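Indole-3-acetic acid-amido synthetase GH3.15 (Arabidopsis thaliana, PDB 6E1Q) catalyses the ATP-dependent conjugation of the auxin precursor indole-3-butyric acid, and of the herbicide 2,4-DB, to glutamine. Local coordinates at residues A[430-435]-A[476-481]; A[460-465]-A[480-485]; A[500-505]-A[580-585]; A[505-510]-A[526-531]. One frame throughout, in Å; residues are numbered along the deposited sequence.

Contact 1 (A[430-435]-A[476-481]); sequences VVLSID and GHYVIY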
loop_
_atom_site.group_PDB
_atom_site.type_symbol
_atom_site.label_atom_id
_atom_site.label_comp_id
_atom_site.label_asym_id
_atom_site.label_seq_id
_atom_site.Cartn_x
_atom_site.Cartn_y
_atom_site.Cartn_z
ATOM N N VAL A 430 0.702 11.427 -13.701
ATOM C CA VAL A 430 0.094 11.302 -15.019
ATOM C C VAL A 430 0.213 9.846 -15.452
ATOM O O VAL A 430 1.309 9.277 -15.450
ATOM C CB VAL A 430 0.776 12.243 -16.024
ATOM C CG1 VAL A 430 0.184 12.060 -17.420
ATOM C CG2 VAL A 430 0.661 13.685 -15.567
ATOM N N VAL A 431 -0.913 9.225 -15.798
ATOM C CA VAL A 431 -0.898 7.859 -16.303
ATOM C C VAL A 431 -1.201 7.778 -17.799
ATOM O O VAL A 431 -0.784 6.801 -18.445
ATOM C CB VAL A 431 -1.864 6.947 -15.516
ATOM C CG1 VAL A 431 -1.502 6.917 -14.036
ATOM C CG2 VAL A 431 -3.299 7.394 -15.705
ATOM N N LEU A 432 -1.897 8.757 -18.374
ATOM C CA LEU A 432 -2.214 8.728 -19.794
ATOM C C LEU A 432 -2.068 10.118 -20.396
ATOM O O LEU A 432 -2.454 11.115 -19.779
ATOM C CB LEU A 432 -3.637 8.202 -20.040
ATOM C CG LEU A 432 -3.884 6.756 -19.627
ATOM C CD1 LEU A 432 -5.412 6.467 -19.569
ATOM C CD2 LEU A 432 -3.147 5.803 -20.559
ATOM N N SER A 433 -1.519 10.169 -21.612
ATOM C CA SER A 433 -1.331 11.434 -22.322
ATOM C C SER A 433 -1.169 11.147 -23.809
ATOM O O SER A 433 -0.157 10.572 -24.219
ATOM C CB SER A 433 -0.121 12.188 -21.796
ATOM O OG SER A 433 0.045 13.372 -22.557
ATOM N N ILE A 434 -2.150 11.553 -24.608
ATOM C CA ILE A 434 -1.978 11.498 -26.055
ATOM C C ILE A 434 -1.109 12.656 -26.530
ATOM O O ILE A 434 -0.106 12.451 -27.224
ATOM C CB ILE A 434 -3.350 11.475 -26.752
ATOM C CG1 ILE A 434 -4.068 10.172 -26.408
ATOM C CG2 ILE A 434 -3.189 11.643 -28.263
ATOM C CD1 ILE A 434 -5.496 10.136 -26.804
ATOM N N ASP A 435 -1.458 13.885 -26.143
ATOM C CA ASP A 435 -0.563 15.011 -26.374
ATOM C C ASP A 435 -0.625 15.969 -25.192
ATOM O O ASP A 435 0.187 15.858 -24.263
ATOM C CB ASP A 435 -0.913 15.728 -27.686
ATOM C CG ASP A 435 -0.266 17.105 -27.805
ATOM O OD1 ASP A 435 0.979 17.183 -27.697
ATOM O OD2 ASP A 435 -0.999 18.096 -28.039
ATOM N N GLY A 476 -5.298 9.667 -31.848
ATOM C CA GLY A 476 -4.992 8.852 -30.696
ATOM C C GLY A 476 -6.188 8.704 -29.776
ATOM O O GLY A 476 -7.103 9.528 -29.762
ATOM N N HIS A 477 -6.191 7.618 -29.000
ATOM C CA HIS A 477 -7.261 7.405 -28.031
ATOM C C HIS A 477 -6.775 6.511 -26.894
ATOM O O HIS A 477 -5.763 5.815 -27.006
ATOM C CB HIS A 477 -8.513 6.820 -28.692
ATOM C CG HIS A 477 -8.388 5.377 -29.068
ATOM N ND1 HIS A 477 -7.704 4.954 -30.187
ATOM C CD2 HIS A 477 -8.862 4.258 -28.470
ATOM C CE1 HIS A 477 -7.771 3.637 -30.270
ATOM N NE2 HIS A 477 -8.463 3.189 -29.238
ATOM N N TYR A 478 -7.507 6.563 -25.786
ATOM C CA TYR A 478 -7.212 5.736 -24.630
ATOM C C TYR A 478 -7.757 4.331 -24.823
ATOM O O TYR A 478 -8.851 4.136 -25.361
ATOM C CB TYR A 478 -7.825 6.320 -23.362
ATOM C CG TYR A 478 -7.253 7.632 -22.892
ATOM C CD1 TYR A 478 -6.187 8.234 -23.541
ATOM C CD2 TYR A 478 -7.791 8.273 -21.781
ATOM C CE1 TYR A 478 -5.675 9.440 -23.093
ATOM C CE2 TYR A 478 -7.283 9.461 -21.325
ATOM C CZ TYR A 478 -6.233 10.047 -21.984
ATOM O OH TYR A 478 -5.739 11.244 -21.528
ATOM N N VAL A 479 -6.990 3.355 -24.350
ATOM C CA VAL A 479 -7.404 1.963 -24.248
ATOM C C VAL A 479 -7.418 1.591 -22.768
ATOM O O VAL A 479 -6.380 1.686 -22.098
ATOM C CB VAL A 479 -6.448 1.037 -25.020
ATOM C CG1 VAL A 479 -6.779 -0.411 -24.726
ATOM C CG2 VAL A 479 -6.512 1.311 -26.513
ATOM N N ILE A 480 -8.573 1.151 -22.262
ATOM C CA ILE A 480 -8.683 0.620 -20.901
ATOM C C ILE A 480 -8.930 -0.887 -20.963
ATOM O O ILE A 480 -9.898 -1.342 -21.585
ATOM C CB ILE A 480 -9.790 1.324 -20.100
ATOM C CG1 ILE A 480 -9.849 2.807 -20.457
ATOM C CG2 ILE A 480 -9.561 1.131 -18.606
ATOM C CD1 ILE A 480 -8.683 3.620 -19.943
ATOM N N TYR A 481 -8.067 -1.665 -20.300
ATOM C CA TYR A 481 -8.233 -3.116 -20.214
ATOM C C TYR A 481 -9.031 -3.471 -18.958
ATOM O O TYR A 481 -8.623 -3.136 -17.844
ATOM C CB TYR A 481 -6.877 -3.832 -20.193
ATOM C CG TYR A 481 -6.007 -3.568 -21.408
ATOM C CD1 TYR A 481 -6.133 -4.333 -22.562
ATOM C CD2 TYR A 481 -5.060 -2.546 -21.398
ATOM C CE1 TYR A 481 -5.336 -4.082 -23.687
ATOM C CE2 TYR A 481 -4.262 -2.289 -22.510
ATOM C CZ TYR A 481 -4.404 -3.064 -23.642
ATOM O OH TYR A 481 -3.609 -2.797 -24.721
#
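Leu432 and Ile434 pack on Tyr478 in an apolar side-chain contact without hydrogen bonds across it. It joins the end of the short strand 430-432 and the turn after it to the start of strand 477-485, which belongs to the four-stranded sheet of the C-terminal domain. Strand 430-432 pairs with 439-440, where Val431 and Leu432 both sit opposite Thr439, a classic beta bulge. Leu432 lies over one face of the Tyr478 ring. Its CD1 stands 4.0 Å from the centroid of the Tyr478 ring, a CH-pi contact 20° off the normal. Ile434 comes to the edge of the same ring, with its CG1 3.8 Å from Tyr478 CE1. Its CG1 is anti to the carbonyl carbon (chi1 -66°), and from there CD1 reaches the backbone of 476-477. Ile434 CD1 is 3.4 Å from Gly476 C. Ile434 CG2 packs near Gly476 CA. Outside the two segments, Tyr478 OH is hydrogen-bonded to Thr439 OG1 and Asp437 OD2, and the ring also meets that of Tyr515. The tyrosine thus has an apolar body and a tethered polar end. Packing on face and edge, with the hydroxyl bound at the far end, probably limits how the ring can turn.

Contact 2 (A[460-465]-A[480-485]); sequences LMLMDF and IYWELG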
loop_
_atom_site.group_PDB
_atom_site.type_symbol
_atom_site.label_atom_id
_atom_site.label_comp_id
_atom_site.label_asym_id
_atom_site.label_seq_id
_atom_site.Cartn_x
_atom_site.Cartn_y
_atom_site.Cartn_z
ATOM N N LEU A 460 -22.116 -8.466 -12.990
ATOM C CA LEU A 460 -20.731 -8.494 -13.410
ATOM C C LEU A 460 -19.935 -7.566 -12.504
ATOM O O LEU A 460 -20.472 -6.594 -11.956
ATOM C CB LEU A 460 -20.592 -8.079 -14.875
ATOM C CG LEU A 460 -21.203 -9.102 -15.818
ATOM C CD1 LEU A 460 -21.268 -8.564 -17.223
ATOM C CD2 LEU A 460 -20.378 -10.399 -15.744
ATOM N N MET A 461 -18.665 -7.889 -12.333
ATOM C CA MET A 461 -17.762 -7.120 -11.484
ATOM C C MET A 461 -16.466 -6.867 -12.241
ATOM O O MET A 461 -15.986 -7.738 -12.975
ATOM C CB MET A 461 -17.459 -7.867 -10.163
ATOM C CG MET A 461 -16.808 -6.991 -9.073
ATOM S SD MET A 461 -16.353 -7.881 -7.549
ATOM C CE MET A 461 -17.668 -7.356 -6.451
ATOM N N LEU A 462 -15.907 -5.669 -12.078
ATOM C CA LEU A 462 -14.588 -5.391 -12.619
ATOM C C LEU A 462 -13.549 -5.895 -11.617
ATOM O O LEU A 462 -13.536 -5.449 -10.465
ATOM C CB LEU A 462 -14.438 -3.894 -12.888
ATOM C CG LEU A 462 -13.060 -3.464 -13.368
ATOM C CD1 LEU A 462 -12.755 -4.106 -14.734
ATOM C CD2 LEU A 462 -12.991 -1.921 -13.434
ATOM N N MET A 463 -12.704 -6.846 -12.030
ATOM C CA MET A 463 -11.713 -7.387 -11.095
ATOM C C MET A 463 -10.433 -6.564 -11.053
ATOM O O MET A 463 -9.829 -6.420 -9.987
ATOM C CB MET A 463 -11.379 -8.828 -11.450
ATOM C CG MET A 463 -12.625 -9.657 -11.750
ATOM S SD MET A 463 -13.627 -10.048 -10.299
ATOM C CE MET A 463 -12.630 -11.307 -9.506
ATOM N N ASP A 464 -9.976 -6.058 -12.197
ATOM C CA ASP A 464 -8.774 -5.232 -12.245
ATOM C C ASP A 464 -8.799 -4.493 -13.574
ATOM O O ASP A 464 -9.535 -4.873 -14.490
ATOM C CB ASP A 464 -7.482 -6.075 -12.118
ATOM C CG ASP A 464 -6.390 -5.379 -11.281
ATOM O OD1 ASP A 464 -6.510 -4.174 -11.007
ATOM O OD2 ASP A 464 -5.453 -6.057 -10.819
ATOM N N PHE A 465 -7.980 -3.447 -13.680
ATOM C CA PHE A 465 -7.861 -2.717 -14.933
ATOM C C PHE A 465 -6.481 -2.085 -15.043
ATOM O O PHE A 465 -5.789 -1.872 -14.048
ATOM C CB PHE A 465 -8.933 -1.629 -15.070
ATOM C CG PHE A 465 -8.641 -0.398 -14.268
ATOM C CD1 PHE A 465 -9.049 -0.308 -12.943
ATOM C CD2 PHE A 465 -7.959 0.668 -14.836
ATOM C CE1 PHE A 465 -8.789 0.830 -12.198
ATOM C CE2 PHE A 465 -7.677 1.803 -14.091
ATOM C CZ PHE A 465 -8.084 1.877 -12.775
ATOM N N ILE A 480 -8.573 1.151 -22.262
ATOM C CA ILE A 480 -8.683 0.620 -20.901
ATOM C C ILE A 480 -8.930 -0.887 -20.963
ATOM O O ILE A 480 -9.898 -1.342 -21.585
ATOM C CB ILE A 480 -9.790 1.324 -20.100
ATOM C CG1 ILE A 480 -9.849 2.807 -20.457
ATOM C CG2 ILE A 480 -9.561 1.131 -18.606
ATOM C CD1 ILE A 480 -8.683 3.620 -19.943
ATOM N N TYR A 481 -8.067 -1.665 -20.300
ATOM C CA TYR A 481 -8.233 -3.116 -20.214
ATOM C C TYR A 481 -9.031 -3.471 -18.958
ATOM O O TYR A 481 -8.623 -3.136 -17.844
ATOM C CB TYR A 481 -6.877 -3.832 -20.193
ATOM C CG TYR A 481 -6.007 -3.568 -21.408
ATOM C CD1 TYR A 481 -6.133 -4.333 -22.562
ATOM C CD2 TYR A 481 -5.060 -2.546 -21.398
ATOM C CE1 TYR A 481 -5.336 -4.082 -23.687
ATOM C CE2 TYR A 481 -4.262 -2.289 -22.510
ATOM C CZ TYR A 481 -4.404 -3.064 -23.642
ATOM O OH TYR A 481 -3.609 -2.797 -24.721
ATOM N N TRP A 482 -10.134 -4.189 -19.134
ATOM C CA TRP A 482 -11.030 -4.570 -18.049
ATOM C C TRP A 482 -11.045 -6.089 -17.927
ATOM O O TRP A 482 -11.373 -6.788 -18.892
ATOM C CB TRP A 482 -12.456 -4.058 -18.306
ATOM C CG TRP A 482 -12.721 -2.659 -17.808
ATOM C CD1 TRP A 482 -11.797 -1.720 -17.481
ATOM C CD2 TRP A 482 -14.001 -2.064 -17.573
ATOM N NE1 TRP A 482 -12.417 -0.567 -17.062
ATOM C CE2 TRP A 482 -13.772 -0.754 -17.103
ATOM C CE3 TRP A 482 -15.317 -2.510 -17.714
ATOM C CZ2 TRP A 482 -14.806 0.113 -16.766
ATOM C CZ3 TRP A 482 -16.354 -1.645 -17.376
ATOM C CH2 TRP A 482 -16.089 -0.356 -16.901
ATOM N N GLU A 483 -10.706 -6.602 -16.751
ATOM C CA GLU A 483 -10.904 -8.022 -16.469
ATOM C C GLU A 483 -12.166 -8.171 -15.632
ATOM O O GLU A 483 -12.238 -7.649 -14.515
ATOM C CB GLU A 483 -9.708 -8.641 -15.750
ATOM C CG GLU A 483 -9.928 -10.124 -15.480
ATOM C CD GLU A 483 -8.707 -10.823 -14.926
ATOM O OE1 GLU A 483 -7.576 -10.469 -15.332
ATOM O OE2 GLU A 483 -8.890 -11.742 -14.094
ATOM N N LEU A 484 -13.164 -8.860 -16.180
ATOM C CA LEU A 484 -14.470 -9.004 -15.556
ATOM C C LEU A 484 -14.627 -10.374 -14.906
ATOM O O LEU A 484 -14.051 -11.361 -15.366
ATOM C CB LEU A 484 -15.591 -8.791 -16.587
ATOM C CG LEU A 484 -15.605 -7.407 -17.253
ATOM C CD1 LEU A 484 -16.739 -7.252 -18.281
ATOM C CD2 LEU A 484 -15.658 -6.297 -16.204
ATOM N N GLY A 485 -15.441 -10.425 -13.833
ATOM C CA GLY A 485 -15.841 -11.681 -13.226
ATOM C C GLY A 485 -17.288 -11.637 -12.757
ATOM O O GLY A 485 -17.956 -10.594 -12.823
#
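Leu462 lies across Trp482 at about a right angle and puts a methyl over the indole. Its CG is anti to the backbone N (chi1 176°), which carries CD1 over the five-membered ring. Leu462 CD1 is 3.7 Å from the centroid of that Trp482 ring, a CH-pi contact. Leu462 CD2 reaches the NE1 and CE2 atoms of the same indole. Phe465 approaches Trp482 through its CB, 3.7 Å from Trp482 CD1. Its ring lies alongside Ile480, pointing the same way, and Phe465 CD2 is 4.1 Å from Ile480 CG2. The backbones form an antiparallel hairpin. Met461 and Gly485 are a hydrogen-bonded pair, with Met461 N 2.8 Å from Gly485 O and Gly485 N 2.9 Å from Met461 O. Met463 N bonds to Glu483 O at 2.7 Å, nearly in line with the carbonyl. Helix 441-452 covers the face of Leu462, Phe465 and Trp482. Met461 and Met463 touch helix 309-316, and strand 529-533 runs along the far side of 477-485.

Contact 3 (A[500-505]-A[580-585]); sequences MEECCF and SRKIPS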
loop_
_atom_site.group_PDB
_atom_site.type_symbol
_atom_site.label_atom_id
_atom_site.label_comp_id
_atom_site.label_asym_id
_atom_site.label_seq_id
_atom_site.Cartn_x
_atom_site.Cartn_y
_atom_site.Cartn_z
ATOM N N MET A 500 -21.623 -2.073 -22.300
ATOM C CA MET A 500 -20.180 -1.825 -22.440
ATOM C C MET A 500 -19.913 -0.490 -23.114
ATOM O O MET A 500 -19.009 0.247 -22.708
ATOM C CB MET A 500 -19.491 -2.958 -23.225
ATOM C CG MET A 500 -19.284 -4.235 -22.421
ATOM S SD MET A 500 -18.677 -3.863 -20.751
ATOM C CE MET A 500 -17.020 -3.248 -21.100
ATOM N N GLU A 501 -20.703 -0.155 -24.135
ATOM C CA GLU A 501 -20.503 1.114 -24.821
ATOM C C GLU A 501 -20.836 2.288 -23.905
ATOM O O GLU A 501 -20.172 3.333 -23.956
ATOM C CB GLU A 501 -21.338 1.143 -26.102
ATOM C CG GLU A 501 -20.789 0.205 -27.189
ATOM C CD GLU A 501 -21.590 0.244 -28.499
ATOM O OE1 GLU A 501 -22.836 0.379 -28.466
ATOM O OE2 GLU A 501 -20.958 0.130 -29.572
ATOM N N GLU A 502 -21.857 2.137 -23.057
ATOM C CA GLU A 502 -22.146 3.192 -22.089
ATOM C C GLU A 502 -21.053 3.278 -21.030
ATOM O O GLU A 502 -20.758 4.378 -20.545
ATOM C CB GLU A 502 -23.524 2.973 -21.457
ATOM C CG GLU A 502 -24.024 4.124 -20.560
ATOM C CD GLU A 502 -24.375 5.392 -21.330
ATOM O OE1 GLU A 502 -24.332 5.360 -22.579
ATOM O OE2 GLU A 502 -24.711 6.425 -20.686
ATOM N N CYS A 503 -20.425 2.142 -20.681
ATOM C CA CYS A 503 -19.266 2.184 -19.788
ATOM C C CYS A 503 -18.156 3.040 -20.386
ATOM O O CYS A 503 -17.554 3.873 -19.696
ATOM C CB CYS A 503 -18.737 0.770 -19.511
ATOM S SG CYS A 503 -19.786 -0.146 -18.373
ATOM N N CYS A 504 -17.862 2.831 -21.673
ATOM C CA CYS A 504 -16.840 3.629 -22.339
ATOM C C CYS A 504 -17.129 5.111 -22.183
ATOM O O CYS A 504 -16.253 5.896 -21.799
ATOM C CB CYS A 504 -16.771 3.267 -23.820
ATOM S SG CYS A 504 -16.099 1.664 -24.167
ATOM N N PHE A 505 -18.372 5.503 -22.471
ATOM C CA PHE A 505 -18.763 6.904 -22.360
ATOM C C PHE A 505 -18.629 7.416 -20.931
ATOM O O PHE A 505 -18.211 8.560 -20.710
ATOM C CB PHE A 505 -20.196 7.072 -22.839
ATOM C CG PHE A 505 -20.772 8.395 -22.523
ATOM C CD1 PHE A 505 -20.380 9.519 -23.238
ATOM C CD2 PHE A 505 -21.711 8.532 -21.506
ATOM C CE1 PHE A 505 -20.930 10.771 -22.962
ATOM C CE2 PHE A 505 -22.257 9.778 -21.210
ATOM C CZ PHE A 505 -21.868 10.900 -21.941
ATOM N N SER A 580 -16.634 4.079 -27.073
ATOM C CA SER A 580 -17.680 5.027 -26.718
ATOM C C SER A 580 -18.418 5.452 -27.980
ATOM O O SER A 580 -17.798 5.731 -29.006
ATOM C CB SER A 580 -17.080 6.243 -26.014
ATOM O OG SER A 580 -18.047 7.272 -25.839
ATOM N N ARG A 581 -19.744 5.483 -27.913
ATOM C CA ARG A 581 -20.541 5.931 -29.047
ATOM C C ARG A 581 -21.071 7.341 -28.863
ATOM O O ARG A 581 -21.762 7.849 -29.743
ATOM C CB ARG A 581 -21.704 4.962 -29.304
ATOM C CG ARG A 581 -21.285 3.643 -29.943
ATOM C CD ARG A 581 -20.043 3.817 -30.811
ATOM N NE ARG A 581 -19.577 2.555 -31.384
ATOM C CZ ARG A 581 -18.507 2.440 -32.168
ATOM N NH1 ARG A 581 -17.789 3.512 -32.472
ATOM N NH2 ARG A 581 -18.156 1.254 -32.648
ATOM N N LYS A 582 -20.768 7.988 -27.746
ATOM C CA LYS A 582 -21.242 9.339 -27.501
ATOM C C LYS A 582 -20.047 10.221 -27.180
ATOM O O LYS A 582 -19.049 9.762 -26.619
ATOM C CB LYS A 582 -22.271 9.375 -26.353
ATOM C CG LYS A 582 -23.573 8.622 -26.657
ATOM C CD LYS A 582 -24.105 7.897 -25.424
ATOM C CE LYS A 582 -24.734 8.848 -24.420
ATOM N NZ LYS A 582 -24.920 8.212 -23.069
ATOM N N ILE A 583 -20.145 11.486 -27.565
ATOM C CA ILE A 583 -19.076 12.440 -27.285
ATOM C C ILE A 583 -19.322 13.046 -25.909
ATOM O O ILE A 583 -20.461 13.434 -25.605
ATOM C CB ILE A 583 -18.985 13.506 -28.389
ATOM C CG1 ILE A 583 -18.707 12.839 -29.734
ATOM C CG2 ILE A 583 -17.903 14.516 -28.093
ATOM C CD1 ILE A 583 -19.925 12.702 -30.615
ATOM N N PRO A 584 -18.306 13.130 -25.048
ATOM C CA PRO A 584 -18.507 13.715 -23.716
ATOM C C PRO A 584 -18.750 15.214 -23.794
ATOM O O PRO A 584 -18.384 15.887 -24.757
ATOM C CB PRO A 584 -17.199 13.397 -22.983
ATOM C CG PRO A 584 -16.190 13.204 -24.065
ATOM C CD PRO A 584 -16.930 12.632 -25.238
ATOM N N SER A 585 -19.395 15.736 -22.757
ATOM C CA SER A 585 -19.753 17.144 -22.741
ATOM C C SER A 585 -18.565 18.008 -22.326
ATOM O O SER A 585 -17.666 17.568 -21.606
ATOM C CB SER A 585 -20.940 17.375 -21.805
ATOM O OG SER A 585 -20.658 16.881 -20.503
HETATM O O HOH W 1 -21.297 5.048 -25.632
#
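Phe505, Lys582 and Ser580 bury the most surface where helix 497-510 meets the loop after strand 574-579, the edge strand of the C-terminal domain's sheet. Lys582 crosses one face of the Phe505 ring. Its CE sits over the ring centre, 4.1 Å from the centroid of Phe505, and its NZ makes a cation-pi contact with the same ring, 30° off the normal. The bends of the lysine at chi2 and chi3 bring NZ on to Glu502. There Lys582 NZ forms a salt bridge with Glu502 OE1 at 3.0 Å, using the syn lone pair of that oxygen. The ammonium group is therefore shared between a carboxylate and an aromatic face. An alanine at Phe505 removes the ring under Lys582, and the lysine chain would probably be freer to move. Ser580 OG lies at the edge of the Phe505 ring and is hydrogen-bonded to Glu508. Ser580 CB also packs 3.7 Å from Cys504 CB. Glu501 adds a weaker salt bridge to Arg581, with the carboxylate and guanidinium planes 83° apart. A water links the backbones, 2.6 Å from Glu501 O, to which it donates, and 2.8 Å from Arg581 N, from which it accepts.

Contact 4 (A[505-510]-A[526-531]); sequences FTVEES and GPLEIK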
loop_
_atom_site.group_PDB
_atom_site.type_symbol
_atom_site.label_atom_id
_atom_site.label_comp_id
_atom_site.label_asym_id
_atom_site.label_seq_id
_atom_site.Cartn_x
_atom_site.Cartn_y
_atom_site.Cartn_z
ATOM N N PHE A 505 -18.372 5.503 -22.471
ATOM C CA PHE A 505 -18.763 6.904 -22.360
ATOM C C PHE A 505 -18.629 7.416 -20.931
ATOM O O PHE A 505 -18.211 8.560 -20.710
ATOM C CB PHE A 505 -20.196 7.072 -22.839
ATOM C CG PHE A 505 -20.772 8.395 -22.523
ATOM C CD1 PHE A 505 -20.380 9.519 -23.238
ATOM C CD2 PHE A 505 -21.711 8.532 -21.506
ATOM C CE1 PHE A 505 -20.930 10.771 -22.962
ATOM C CE2 PHE A 505 -22.257 9.778 -21.210
ATOM C CZ PHE A 505 -21.868 10.900 -21.941
ATOM N N THR A 506 -18.986 6.585 -19.949
ATOM C CA THR A 506 -19.021 7.052 -18.568
ATOM C C THR A 506 -17.622 7.357 -18.062
ATOM O O THR A 506 -17.431 8.314 -17.308
ATOM C CB THR A 506 -19.713 6.009 -17.690
ATOM O OG1 THR A 506 -21.006 5.756 -18.235
ATOM C CG2 THR A 506 -19.872 6.498 -16.253
ATOM N N VAL A 507 -16.634 6.549 -18.458
ATOM C CA VAL A 507 -15.240 6.912 -18.208
ATOM C C VAL A 507 -14.935 8.274 -18.813
ATOM O O VAL A 507 -14.383 9.161 -18.150
ATOM C CB VAL A 507 -14.278 5.852 -18.772
ATOM C CG1 VAL A 507 -12.834 6.230 -18.420
ATOM C CG2 VAL A 507 -14.595 4.481 -18.238
ATOM N N GLU A 508 -15.271 8.448 -20.097
ATOM C CA GLU A 508 -14.928 9.690 -20.786
ATOM C C GLU A 508 -15.575 10.888 -20.121
ATOM O O GLU A 508 -14.936 11.929 -19.941
ATOM C CB GLU A 508 -15.364 9.635 -22.242
ATOM C CG GLU A 508 -14.598 8.665 -23.086
ATOM C CD GLU A 508 -14.698 9.015 -24.549
ATOM O OE1 GLU A 508 -15.823 8.959 -25.093
ATOM O OE2 GLU A 508 -13.661 9.357 -25.149
ATOM N N GLU A 509 -16.852 10.759 -19.758
ATOM C CA GLU A 509 -17.575 11.866 -19.156
ATOM C C GLU A 509 -16.985 12.234 -17.807
ATOM O O GLU A 509 -17.195 13.356 -17.333
ATOM C CB GLU A 509 -19.063 11.492 -19.036
ATOM C CG GLU A 509 -19.969 12.502 -18.349
ATOM C CD GLU A 509 -20.362 13.678 -19.242
ATOM O OE1 GLU A 509 -19.947 13.714 -20.420
ATOM O OE2 GLU A 509 -21.094 14.569 -18.758
ATOM N N SER A 510 -16.237 11.311 -17.192
ATOM C CA SER A 510 -15.608 11.520 -15.898
ATOM C C SER A 510 -14.189 12.072 -15.988
ATOM O O SER A 510 -13.610 12.393 -14.946
ATOM C CB SER A 510 -15.561 10.209 -15.121
ATOM O OG SER A 510 -16.831 9.818 -14.661
ATOM N N GLY A 526 -9.564 10.611 -30.025
ATOM C CA GLY A 526 -10.581 9.727 -30.541
ATOM C C GLY A 526 -11.393 9.068 -29.438
ATOM O O GLY A 526 -11.214 9.344 -28.245
ATOM N N PRO A 527 -12.297 8.166 -29.823
ATOM C CA PRO A 527 -13.239 7.598 -28.848
ATOM C C PRO A 527 -12.564 6.598 -27.920
ATOM O O PRO A 527 -11.846 5.702 -28.366
ATOM C CB PRO A 527 -14.299 6.921 -29.729
ATOM C CG PRO A 527 -14.034 7.430 -31.145
ATOM C CD PRO A 527 -12.574 7.706 -31.192
ATOM N N LEU A 528 -12.819 6.742 -26.622
ATOM C CA LEU A 528 -12.229 5.827 -25.657
ATOM C C LEU A 528 -12.678 4.402 -25.936
ATOM O O LEU A 528 -13.810 4.149 -26.361
ATOM C CB LEU A 528 -12.603 6.216 -24.231
ATOM C CG LEU A 528 -11.997 5.368 -23.104
ATOM C CD1 LEU A 528 -11.546 6.245 -21.955
ATOM C CD2 LEU A 528 -13.002 4.327 -22.611
ATOM N N GLU A 529 -11.768 3.468 -25.681
ATOM C CA GLU A 529 -11.970 2.059 -25.974
ATOM C C GLU A 529 -11.764 1.247 -24.712
ATOM O O GLU A 529 -10.774 1.440 -24.003
ATOM C CB GLU A 529 -10.994 1.596 -27.056
ATOM C CG GLU A 529 -11.053 0.120 -27.370
ATOM C CD GLU A 529 -10.238 -0.231 -28.616
ATOM O OE1 GLU A 529 -9.458 0.628 -29.089
ATOM O OE2 GLU A 529 -10.385 -1.362 -29.122
ATOM N N ILE A 530 -12.686 0.331 -24.437
ATOM C CA ILE A 530 -12.518 -0.650 -23.378
ATOM C C ILE A 530 -12.353 -2.008 -24.034
ATOM O O ILE A 530 -13.183 -2.412 -24.866
ATOM C CB ILE A 530 -13.692 -0.655 -22.383
ATOM C CG1 ILE A 530 -13.728 0.652 -21.590
ATOM C CG2 ILE A 530 -13.579 -1.865 -21.443
ATOM C CD1 ILE A 530 -14.936 0.781 -20.664
ATOM N N LYS A 531 -11.271 -2.699 -23.677
ATOM C CA LYS A 531 -11.016 -4.058 -24.130
ATOM C C LYS A 531 -11.170 -4.989 -22.935
ATOM O O LYS A 531 -10.527 -4.790 -21.898
ATOM C CB LYS A 531 -9.627 -4.182 -24.760
ATOM C CG LYS A 531 -9.425 -3.294 -26.007
ATOM C CD LYS A 531 -7.955 -3.209 -26.444
ATOM C CE LYS A 531 -7.797 -3.428 -27.933
ATOM N NZ LYS A 531 -6.860 -2.480 -28.589
#
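Glu508 overlaps Leu528, the two side chains lying alongside one another and running antiparallel. The contact packs the last turns of helix 497-510 against the start of strand 529-533, in a layer of helices lying on one face of the C-terminal domain's four-stranded sheet. Glu508 CG is 3.4 Å from Leu528 CB, a close approach of the aliphatic part of the acid. Beyond CG the chain is extended, and this takes the carboxylate to the backbone N of Leu528. Leu528 N donates a weak hydrogen bond to Glu508 OE2, 3.1 Å long with an angle of 148° at the hydrogen. The same oxygen has stronger partners outside the segments, a salt bridge to Arg519 and a hydrogen bond with Tyr515 OH. Glu508 OE1 is hydrogen-bonded to Ser580. So both oxygens of this buried carboxylate are held, and the arginine is likely to favour its charged form. A leucine in place of Glu508 would probably leave Arg519 without its charge partner and the Leu528 N-H without this acceptor. Leu528 has its CG anti to the backbone N (chi1 -177°), which carries CD1 to Val507 CG1. Val507, one residue before the glutamate, meets Leu528 at about a right angle. Val507 CG2 makes a looser contact with Ile530 CD1 at 4.4 Å, while Val507 CG1 is 3.8 Å from Leu528 CD1.

All four contacts gather on one side of the chain, in or beside the four-stranded C-terminal sheet. Contacts 1 and 2 share strand 477-485, with Ile480 and Tyr481 in both, and their centres are 18 Å apart. Contacts 3 and 4 share helix 497-510 and Phe505, with centres only 5 Å apart. Along the chain, contacts 1 and 2 close before contacts 3 and 4 open, and contact 4 falls within the span of contact 3. Strand 529-533 neighbours 477-485, so contact 4 touches both contacts 1 and 2. These are internal packing contacts, apart from the ATP and substrate sites: they join the sheet to helix 497-510 and to strand 430-432, which precedes it and pairs with 439-440.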